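Local coordinates for protein OBCA, Oxalate Biosynthetic Component A (Burkholderia glumae, PDB 4NNB) that is a TIM-barrel protein with a distinct N-terminal domain that holds a magnesium ion and an oxaloacetate ion, at residues 312-318 and 350-354; 115-119 and 174-178; 211-215 and 494-499. All blocks are in the same frame, centred on the assembly; numbering follows the deposited sequence.

Interaction 1. Residues 312-318 and 350-354. With OAA (oxaloacetate ion), chain C.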
loop_
_atom_site.group_PDB
_atom_site.type_symbol
_atom_site.label_atom_id
_atom_site.label_comp_id
_atom_site.label_asym_id
_atom_site.label_seq_id
_atom_site.Cartn_x
_atom_site.Cartn_y
_atom_site.Cartn_z
ATOM N N SER A 312 -8.413 -16.331 -2.882
ATOM C CA SER A 312 -9.634 -15.610 -3.232
ATOM C C SER A 312 -10.517 -16.508 -4.102
ATOM O O SER A 312 -10.189 -16.760 -5.247
ATOM C CB SER A 312 -9.297 -14.329 -4.003
ATOM O OG SER A 312 -8.555 -13.410 -3.215
ATOM N N PRO A 313 -11.645 -16.987 -3.560
ATOM C CA PRO A 313 -12.393 -18.028 -4.278
ATOM C C PRO A 313 -13.465 -17.508 -5.253
ATOM O O PRO A 313 -14.563 -18.074 -5.321
ATOM C CB PRO A 313 -13.029 -18.844 -3.142
ATOM C CG PRO A 313 -13.226 -17.835 -2.029
ATOM C CD PRO A 313 -12.099 -16.825 -2.163
ATOM N N ALA A 314 -13.131 -16.442 -5.979
ATOM C CA ALA A 314 -13.900 -15.947 -7.112
ATOM C C ALA A 314 -12.977 -15.012 -7.857
ATOM O O ALA A 314 -11.944 -14.594 -7.311
ATOM C CB ALA A 314 -15.154 -15.181 -6.656
ATOM N N ALA A 315 -13.358 -14.662 -9.083
ATOM C CA ALA A 315 -12.654 -13.632 -9.839
ATOM C C ALA A 315 -12.630 -12.339 -9.026
ATOM O O ALA A 315 -13.616 -11.995 -8.364
ATOM C CB ALA A 315 -13.335 -13.394 -11.180
ATOM N N VAL A 316 -11.505 -11.632 -9.059
ATOM C CA VAL A 316 -11.409 -10.338 -8.372
ATOM C C VAL A 316 -11.370 -9.268 -9.460
ATOM O O VAL A 316 -10.432 -9.219 -10.242
ATOM C CB VAL A 316 -10.154 -10.263 -7.479
ATOM C CG1 VAL A 316 -10.033 -8.879 -6.834
ATOM C CG2 VAL A 316 -10.220 -11.320 -6.382
ATOM N N VAL A 317 -12.416 -8.451 -9.536
ATOM C CA VAL A 317 -12.561 -7.504 -10.631
ATOM C C VAL A 317 -12.669 -6.095 -10.054
ATOM O O VAL A 317 -13.776 -5.609 -9.784
ATOM C CB VAL A 317 -13.817 -7.809 -11.481
ATOM C CG1 VAL A 317 -13.820 -6.939 -12.743
ATOM C CG2 VAL A 317 -13.887 -9.317 -11.852
ATOM N N PHE A 318 -11.519 -5.456 -9.837
ATOM C CA PHE A 318 -11.488 -4.110 -9.258
ATOM C C PHE A 318 -12.179 -3.115 -10.188
ATOM O O PHE A 318 -11.904 -3.099 -11.389
ATOM C CB PHE A 318 -10.044 -3.635 -9.071
ATOM C CG PHE A 318 -9.232 -4.462 -8.110
ATOM C CD1 PHE A 318 -8.339 -5.413 -8.582
ATOM C CD2 PHE A 318 -9.338 -4.269 -6.742
ATOM C CE1 PHE A 318 -7.573 -6.171 -7.701
ATOM C CE2 PHE A 318 -8.568 -5.024 -5.852
ATOM C CZ PHE A 318 -7.691 -5.976 -6.339
ATOM N N PHE A 350 -12.755 -10.034 -1.104
ATOM C CA PHE A 350 -12.795 -8.845 -1.956
ATOM C C PHE A 350 -14.222 -8.411 -2.283
ATOM O O PHE A 350 -14.468 -7.237 -2.553
ATOM C CB PHE A 350 -12.067 -9.106 -3.286
ATOM C CG PHE A 350 -10.559 -9.025 -3.198
ATOM C CD1 PHE A 350 -9.785 -10.184 -3.117
ATOM C CD2 PHE A 350 -9.919 -7.787 -3.213
ATOM C CE1 PHE A 350 -8.389 -10.109 -3.052
ATOM C CE2 PHE A 350 -8.527 -7.696 -3.143
ATOM C CZ PHE A 350 -7.757 -8.846 -3.063
ATOM N N ASN A 351 -15.159 -9.358 -2.296
ATOM C CA ASN A 351 -16.481 -9.093 -2.876
ATOM C C ASN A 351 -17.535 -10.058 -2.355
ATOM O O ASN A 351 -17.201 -11.027 -1.670
ATOM C CB ASN A 351 -16.402 -9.130 -4.414
ATOM C CG ASN A 351 -15.811 -10.442 -4.944
ATOM O OD1 ASN A 351 -16.074 -11.513 -4.405
ATOM N ND2 ASN A 351 -14.996 -10.349 -5.984
ATOM N N HIS A 352 -18.801 -9.810 -2.678
ATOM C CA HIS A 352 -19.869 -10.681 -2.190
ATOM C C HIS A 352 -19.818 -12.076 -2.818
ATOM O O HIS A 352 -20.191 -13.063 -2.181
ATOM C CB HIS A 352 -21.252 -10.040 -2.385
ATOM C CG HIS A 352 -21.508 -8.892 -1.461
ATOM N ND1 HIS A 352 -21.789 -9.067 -0.121
ATOM C CD2 HIS A 352 -21.497 -7.553 -1.673
ATOM C CE1 HIS A 352 -21.956 -7.885 0.449
ATOM N NE2 HIS A 352 -21.776 -6.950 -0.468
ATOM N N ALA A 353 -19.364 -12.155 -4.062
ATOM C CA ALA A 353 -19.201 -13.454 -4.709
ATOM C C ALA A 353 -18.309 -14.350 -3.850
ATOM O O ALA A 353 -18.599 -15.536 -3.658
ATOM C CB ALA A 353 -18.611 -13.286 -6.098
ATOM N N ILE A 354 -17.237 -13.774 -3.303
ATOM C CA ILE A 354 -16.352 -14.552 -2.428
ATOM C C ILE A 354 -17.066 -15.030 -1.166
ATOM O O ILE A 354 -16.902 -16.189 -0.755
ATOM C CB ILE A 354 -15.032 -13.805 -2.128
ATOM C CG1 ILE A 354 -14.102 -13.947 -3.338
ATOM C CG2 ILE A 354 -14.362 -14.341 -0.863
ATOM C CD1 ILE A 354 -12.961 -12.925 -3.411
HETATM O O1 OAA C . -4.043 -12.188 -2.332
HETATM O O2 OAA C . -2.526 -10.633 -1.674
HETATM O O4 OAA C . -4.342 -6.543 -4.399
HETATM O O5 OAA C . -4.635 -8.510 -5.554
HETATM O O3 OAA C . -2.732 -8.112 -2.651
HETATM C C1 OAA C . -3.617 -10.950 -2.319
HETATM C C2 OAA C . -4.419 -9.906 -3.062
HETATM C C3 OAA C . -3.708 -8.603 -3.353
HETATM C C4 OAA C . -4.245 -7.845 -4.503
HETATM O O HOH W 1 -14.543 -8.188 -7.740
#

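Interaction 2. Residues 115-119 and 174-178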
loop_
_atom_site.group_PDB
_atom_site.type_symbol
_atom_site.label_atom_id
_atom_site.label_comp_id
_atom_site.label_asym_id
_atom_site.label_seq_id
_atom_site.Cartn_x
_atom_site.Cartn_y
_atom_site.Cartn_z
ATOM N N PHE A 115 11.197 23.656 6.147
ATOM C CA PHE A 115 9.908 24.258 5.886
ATOM C C PHE A 115 9.257 24.433 7.240
ATOM O O PHE A 115 8.565 23.531 7.720
ATOM C CB PHE A 115 9.069 23.348 5.007
ATOM C CG PHE A 115 8.414 24.049 3.865
ATOM C CD1 PHE A 115 9.026 24.093 2.625
ATOM C CD2 PHE A 115 7.180 24.648 4.023
ATOM C CE1 PHE A 115 8.424 24.740 1.563
ATOM C CE2 PHE A 115 6.564 25.293 2.959
ATOM C CZ PHE A 115 7.192 25.339 1.728
ATOM N N PRO A 116 9.510 25.588 7.871
ATOM C CA PRO A 116 9.044 25.869 9.230
ATOM C C PRO A 116 7.540 25.731 9.331
ATOM O O PRO A 116 6.820 26.054 8.392
ATOM C CB PRO A 116 9.450 27.331 9.447
ATOM C CG PRO A 116 10.589 27.559 8.505
ATOM C CD PRO A 116 10.273 26.715 7.299
ATOM N N LYS A 117 7.079 25.254 10.478
ATOM C CA LYS A 117 5.649 25.123 10.732
ATOM C C LYS A 117 4.808 26.382 10.435
ATOM O O LYS A 117 3.744 26.269 9.817
ATOM C CB LYS A 117 5.408 24.633 12.163
ATOM C CG LYS A 117 3.933 24.511 12.540
ATOM C CD LYS A 117 3.800 23.769 13.865
ATOM C CE LYS A 117 2.354 23.645 14.304
ATOM N NZ LYS A 117 2.159 22.425 15.152
ATOM N N PRO A 118 5.272 27.577 10.862
ATOM C CA PRO A 118 4.464 28.766 10.537
ATOM C C PRO A 118 4.271 29.011 9.033
ATOM O O PRO A 118 3.273 29.637 8.661
ATOM C CB PRO A 118 5.254 29.926 11.164
ATOM C CG PRO A 118 6.113 29.295 12.216
ATOM C CD PRO A 118 6.449 27.920 11.683
ATOM N N TRP A 119 5.181 28.541 8.184
ATOM C CA TRP A 119 4.978 28.698 6.746
ATOM C C TRP A 119 3.775 27.897 6.283
ATOM O O TRP A 119 2.944 28.385 5.514
ATOM C CB TRP A 119 6.195 28.240 5.954
ATOM C CG TRP A 119 7.376 29.120 6.078
ATOM C CD1 TRP A 119 7.557 30.140 6.974
ATOM C CD2 TRP A 119 8.561 29.066 5.285
ATOM N NE1 TRP A 119 8.785 30.714 6.784
ATOM C CE2 TRP A 119 9.422 30.072 5.758
ATOM C CE3 TRP A 119 8.982 28.252 4.230
ATOM C CZ2 TRP A 119 10.679 30.292 5.204
ATOM C CZ3 TRP A 119 10.227 28.475 3.682
ATOM C CH2 TRP A 119 11.061 29.489 4.167
ATOM N N LEU A 174 4.864 33.443 1.248
ATOM C CA LEU A 174 5.463 32.112 1.381
ATOM C C LEU A 174 6.300 31.812 0.139
ATOM O O LEU A 174 7.427 31.317 0.243
ATOM C CB LEU A 174 4.395 31.028 1.601
ATOM C CG LEU A 174 4.960 29.598 1.583
ATOM C CD1 LEU A 174 6.113 29.465 2.572
ATOM C CD2 LEU A 174 3.871 28.567 1.868
ATOM N N LEU A 175 5.756 32.121 -1.036
ATOM C CA LEU A 175 6.498 31.898 -2.278
ATOM C C LEU A 175 7.818 32.660 -2.238
ATOM O O LEU A 175 8.877 32.112 -2.580
ATOM C CB LEU A 175 5.658 32.278 -3.503
ATOM C CG LEU A 175 6.249 31.938 -4.880
ATOM C CD1 LEU A 175 6.904 30.551 -4.895
ATOM C CD2 LEU A 175 5.186 32.039 -5.983
ATOM N N LYS A 176 7.767 33.911 -1.776
ATOM C CA LYS A 176 8.985 34.692 -1.614
ATOM C C LYS A 176 9.960 34.060 -0.611
ATOM O O LYS A 176 11.154 33.966 -0.894
ATOM C CB LYS A 176 8.668 36.153 -1.244
ATOM C CG LYS A 176 8.144 36.989 -2.432
ATOM C CD LYS A 176 9.204 37.072 -3.540
ATOM C CE LYS A 176 8.793 37.999 -4.685
ATOM N NZ LYS A 176 10.001 38.486 -5.442
ATOM N N ASN A 177 9.464 33.645 0.554
ATOM C CA ASN A 177 10.312 32.945 1.523
ATOM C C ASN A 177 10.970 31.707 0.902
ATOM O O ASN A 177 12.135 31.392 1.171
ATOM C CB ASN A 177 9.503 32.489 2.739
ATOM C CG ASN A 177 9.009 33.647 3.595
ATOM O OD1 ASN A 177 9.413 34.797 3.409
ATOM N ND2 ASN A 177 8.128 33.339 4.547
ATOM N N MET A 178 10.205 31.001 0.080
ATOM C CA MET A 178 10.713 29.802 -0.579
ATOM C C MET A 178 11.826 30.151 -1.567
ATOM O O MET A 178 12.871 29.490 -1.616
ATOM C CB MET A 178 9.568 29.070 -1.290
ATOM C CG MET A 178 8.624 28.331 -0.333
ATOM S SD MET A 178 7.139 27.728 -1.162
ATOM C CE MET A 178 7.842 26.598 -2.366
#

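Interaction 3. Residues 211-215 and 494-499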
loop_
_atom_site.group_PDB
_atom_site.type_symbol
_atom_site.label_atom_id
_atom_site.label_comp_id
_atom_site.label_asym_id
_atom_site.label_seq_id
_atom_site.Cartn_x
_atom_site.Cartn_y
_atom_site.Cartn_z
ATOM N N GLU A 211 11.921 -4.726 6.870
ATOM C CA GLU A 211 10.612 -4.149 7.201
ATOM C C GLU A 211 9.711 -5.150 7.913
ATOM O O GLU A 211 8.988 -4.791 8.852
ATOM C CB GLU A 211 9.922 -3.575 5.945
ATOM C CG GLU A 211 8.569 -2.947 6.223
ATOM C CD GLU A 211 8.666 -1.707 7.124
ATOM O OE1 GLU A 211 9.571 -0.874 6.911
ATOM O OE2 GLU A 211 7.833 -1.570 8.040
ATOM N N THR A 212 9.765 -6.411 7.480
ATOM C CA THR A 212 9.017 -7.479 8.142
ATOM C C THR A 212 9.394 -7.571 9.624
ATOM O O THR A 212 8.531 -7.613 10.506
ATOM C CB THR A 212 9.286 -8.855 7.458
ATOM O OG1 THR A 212 8.786 -8.814 6.113
ATOM C CG2 THR A 212 8.603 -9.982 8.206
ATOM N N ILE A 213 10.689 -7.624 9.891
ATOM C CA ILE A 213 11.174 -7.702 11.266
ATOM C C ILE A 213 10.816 -6.458 12.085
ATOM O O ILE A 213 10.320 -6.578 13.210
ATOM C CB ILE A 213 12.678 -7.966 11.283
ATOM C CG1 ILE A 213 12.921 -9.410 10.849
ATOM C CG2 ILE A 213 13.247 -7.750 12.694
ATOM C CD1 ILE A 213 14.219 -9.597 10.176
ATOM N N ARG A 214 11.037 -5.275 11.522
ATOM C CA ARG A 214 10.625 -4.051 12.208
ATOM C C ARG A 214 9.128 -4.010 12.476
ATOM O O ARG A 214 8.706 -3.598 13.553
ATOM C CB ARG A 214 11.046 -2.805 11.424
ATOM C CG ARG A 214 12.547 -2.659 11.286
ATOM C CD ARG A 214 12.926 -1.206 11.365
ATOM N NE ARG A 214 12.364 -0.580 12.560
ATOM C CZ ARG A 214 12.329 0.729 12.766
ATOM N NH1 ARG A 214 11.788 1.212 13.873
ATOM N NH2 ARG A 214 12.827 1.557 11.859
ATOM N N SER A 215 8.322 -4.424 11.501
ATOM C CA SER A 215 6.871 -4.443 11.689
ATOM C C SER A 215 6.439 -5.380 12.814
ATOM O O SER A 215 5.562 -5.040 13.626
ATOM C CB SER A 215 6.156 -4.814 10.380
ATOM O OG SER A 215 6.205 -3.721 9.481
ATOM N N GLY A 494 7.240 4.011 7.310
ATOM C CA GLY A 494 7.303 2.587 7.060
ATOM C C GLY A 494 6.026 1.919 7.529
ATOM O O GLY A 494 5.218 2.533 8.235
ATOM N N THR A 495 5.824 0.674 7.109
ATOM C CA THR A 495 4.715 -0.111 7.632
ATOM C C THR A 495 4.833 -0.236 9.150
ATOM O O THR A 495 3.835 -0.155 9.859
ATOM C CB THR A 495 4.641 -1.509 6.957
ATOM O OG1 THR A 495 4.262 -1.338 5.575
ATOM C CG2 THR A 495 3.620 -2.380 7.647
ATOM N N TRP A 496 6.052 -0.401 9.655
ATOM C CA TRP A 496 6.238 -0.500 11.106
ATOM C C TRP A 496 5.632 0.709 11.843
ATOM O O TRP A 496 5.107 0.572 12.949
ATOM C CB TRP A 496 7.722 -0.647 11.456
ATOM C CG TRP A 496 8.520 0.571 11.115
ATOM C CD1 TRP A 496 9.237 0.792 9.971
ATOM C CD2 TRP A 496 8.678 1.747 11.925
ATOM N NE1 TRP A 496 9.825 2.037 10.020
ATOM C CE2 TRP A 496 9.500 2.639 11.209
ATOM C CE3 TRP A 496 8.199 2.129 13.183
ATOM C CZ2 TRP A 496 9.848 3.898 11.709
ATOM C CZ3 TRP A 496 8.548 3.382 13.679
ATOM C CH2 TRP A 496 9.363 4.245 12.946
ATOM N N GLU A 497 5.688 1.885 11.227
ATOM C CA GLU A 497 5.142 3.069 11.888
ATOM C C GLU A 497 3.620 2.988 11.962
ATOM O O GLU A 497 3.021 3.304 12.996
ATOM C CB GLU A 497 5.599 4.369 11.212
ATOM C CG GLU A 497 5.085 5.605 11.949
ATOM C CD GLU A 497 5.661 6.890 11.414
ATOM O OE1 GLU A 497 6.134 7.700 12.229
ATOM O OE2 GLU A 497 5.629 7.101 10.178
ATOM N N GLN A 498 3.001 2.533 10.874
ATOM C CA GLN A 498 1.555 2.328 10.848
ATOM C C GLN A 498 1.124 1.273 11.852
ATOM O O GLN A 498 0.087 1.418 12.499
ATOM C CB GLN A 498 1.094 1.983 9.424
ATOM C CG GLN A 498 1.435 3.110 8.432
ATOM C CD GLN A 498 1.325 2.689 6.974
ATOM O OE1 GLN A 498 1.633 1.546 6.615
ATOM N NE2 GLN A 498 0.878 3.610 6.128
ATOM N N VAL A 499 1.936 0.228 11.994
ATOM C CA VAL A 499 1.704 -0.800 13.002
ATOM C C VAL A 499 1.737 -0.219 14.433
ATOM O O VAL A 499 0.845 -0.506 15.235
ATOM C CB VAL A 499 2.723 -1.954 12.867
ATOM C CG1 VAL A 499 2.587 -2.936 14.021
ATOM C CG2 VAL A 499 2.541 -2.687 11.521
HETATM O O HOH W 2 8.377 0.435 4.789
HETATM O O HOH W 3 10.954 1.938 6.975
#

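Interaction 1. Residues 312-318 and 350-354
Val316 sets both its methyls against the ring of Phe350, the two side chains crossing at about a right angle. CG1 stands over one face, 3.8 Å from the centroid of the Phe350 ring and 16° off its normal, a CH-pi contact; CG2 leans on the rim, 3.5 Å from Phe350 CD1. With CG1 anti to the backbone N (chi1 177°), Val316 also lays this methyl on a face of the Phe318 ring, placing it in the corner the two rings make. Those rings are nearly perpendicular, planes at 87°, and touch obliquely through Phe318 CZ and Phe350 CE2, 3.7 Å apart. In the plane of the Phe350 ring, Ser312 OG sits 3.3 Å from CE1, while CZ reaches C2 of the oxaloacetate ion at 3.5 Å. Phe318 CZ lies near O4 of the same ion; both phenylalanines line the ligand pocket, which Arg281, Ser310 and Tyr324 help complete.

Farther from the pocket, Asn351 uses both ends of its amide. ND2 donates to Ala315 O (3.2 Å), close to the amide plane and in the carbonyl plane, and shares a water with Val317 N; OD1 accepts from Ile354 N (2.8 Å), an N-cap bond that fixes the flip of the group. Ile354 CG2 and CG1 press on Pro313 CD, and Ala314 CB nestles against Ile354 CG1.

The contact ties the loop after barrel strand 308-311 to the start of helix 352-359, just beyond neighbouring parallel strand 344-349, with strand 383-386 lying against Val316 and both phenylalanines.

Interaction 2. Residues 115-119 and 174-178
Trp119 leans its indole on helix 172-180, and from CB outward nearly every atom of the side chain meets Leu174 or Asn177. CB lies 3.6 Å from Leu174 CD1, and the same methyl follows the inner part of the ring past CG and CD2 to CE3, where it comes to 3.5 Å. Leu174 reaches this far because its CG is anti to the backbone N (chi1 173°), with CD1 bent back toward the indole. On the pyrrole side, CD1 and NE1 run beneath the amide of Asn177, ND2 being 3.5 Å from Trp119 NE1; the amide and ring planes are tilted 35° apart. Across the benzene ring the partner is Asn177 CB, 3.8 Å from the centroid, a CH-pi contact over the face. At the far rim CH2 meets Asn177 CB and the backbone O of Asn177, while CZ3 turns to Met178 CG at 4.3 Å.

The indole is a filling between two layers: Pro116 CD rests on the face opposite Asn177 CB. Pro116 is the N-cap residue of the short helix 117-121, so the tryptophan folds back onto the turn that starts its own helix. This joins two helical parts of the N-terminal domain, whose helix 161-170 touches Leu174 and Met178 through Ile167.

Beside the indole, the ring of Phe115 takes Trp119 CE3 over its centre. Its CZ touches Met178 SD at 3.7 Å, and the sulfur lies at the ring edge, 75° off the normal, a Met-aromatic contact. Leu174 CD1 also reaches Phe115 CE2, at 4.2 Å.

Interaction 3. Residues 211-215 and 494-499
The axes of helix segments 211-215 and 495-499 run nearly parallel, 14° apart and 8.7 Å at closest approach, with Ser215 and Trp496 CA atoms only 4.0 Å from each other. At the start of the second helix, just after N-cap Gly494, Glu211 OE2 accepts from Trp496 N (2.7 Å, 144° at the hydrogen), met nearly along the C-O axis. Carboxylate and first-turn amide come from different helices, and the negative group would probably be stabilised by the helix N-terminus. The bend of Glu211 at chi2 brings its carboxylate nearly coplanar with the indole of Trp496, at whose edge it lies; OE2 is 3.4 Å from CD1. Water 3 links Glu211 OE1 to Trp496 NE1, so both N-H groups of the tryptophan are tied to one carboxylate, the second through the water.

Over a face of the same indole lies the guanidinium of Arg214, stacked flat with centres 3.8 Å apart and planes at 21°. NH1 hangs over the centre of the ring system; CZ stands over the five-membered ring, a cation-pi contact, and NH2 comes to 3.6 Å from NE1, while Glu497 CB covers the opposite face. The indole is therefore gripped between a charged plane and its own helix. Ser215 OG donates to Glu211 O (3.0 Å) and touches the Thr495 methyl CG2 at 3.4 Å.

Thr495 OG1 itself accepts from Leu474 N. Both helices lie against the barrel sheet: Ser215, Thr495 and Val499 all rest on Ala10 of strand 5-10, and Thr212, pointing away from the second helix, meets strand 222-229 and helix 255-268.

Along the chain interaction 2 closes first, within the N-terminal domain; interaction 3 then opens, and interaction 1 is nested inside the long loop it closes. Interactions 1 and 3 belong to the barrel. Interaction 3 joins helices 205-217 and 495-507 outside strand 5-10, whereas interaction 1 lies beyond strands 308-311 and 344-349, beside the oxaloacetate ion; their nearest atoms are about 17 Å apart. Interaction 2 lies on the other side of the chain's centre from interaction 1, the two centres about 48 Å apart, and about 16 Å from interaction 3 at nearest atoms. None of the three touches another: one lies at the ligand pocket, one between helices outside the barrel, one in the N-terminal domain.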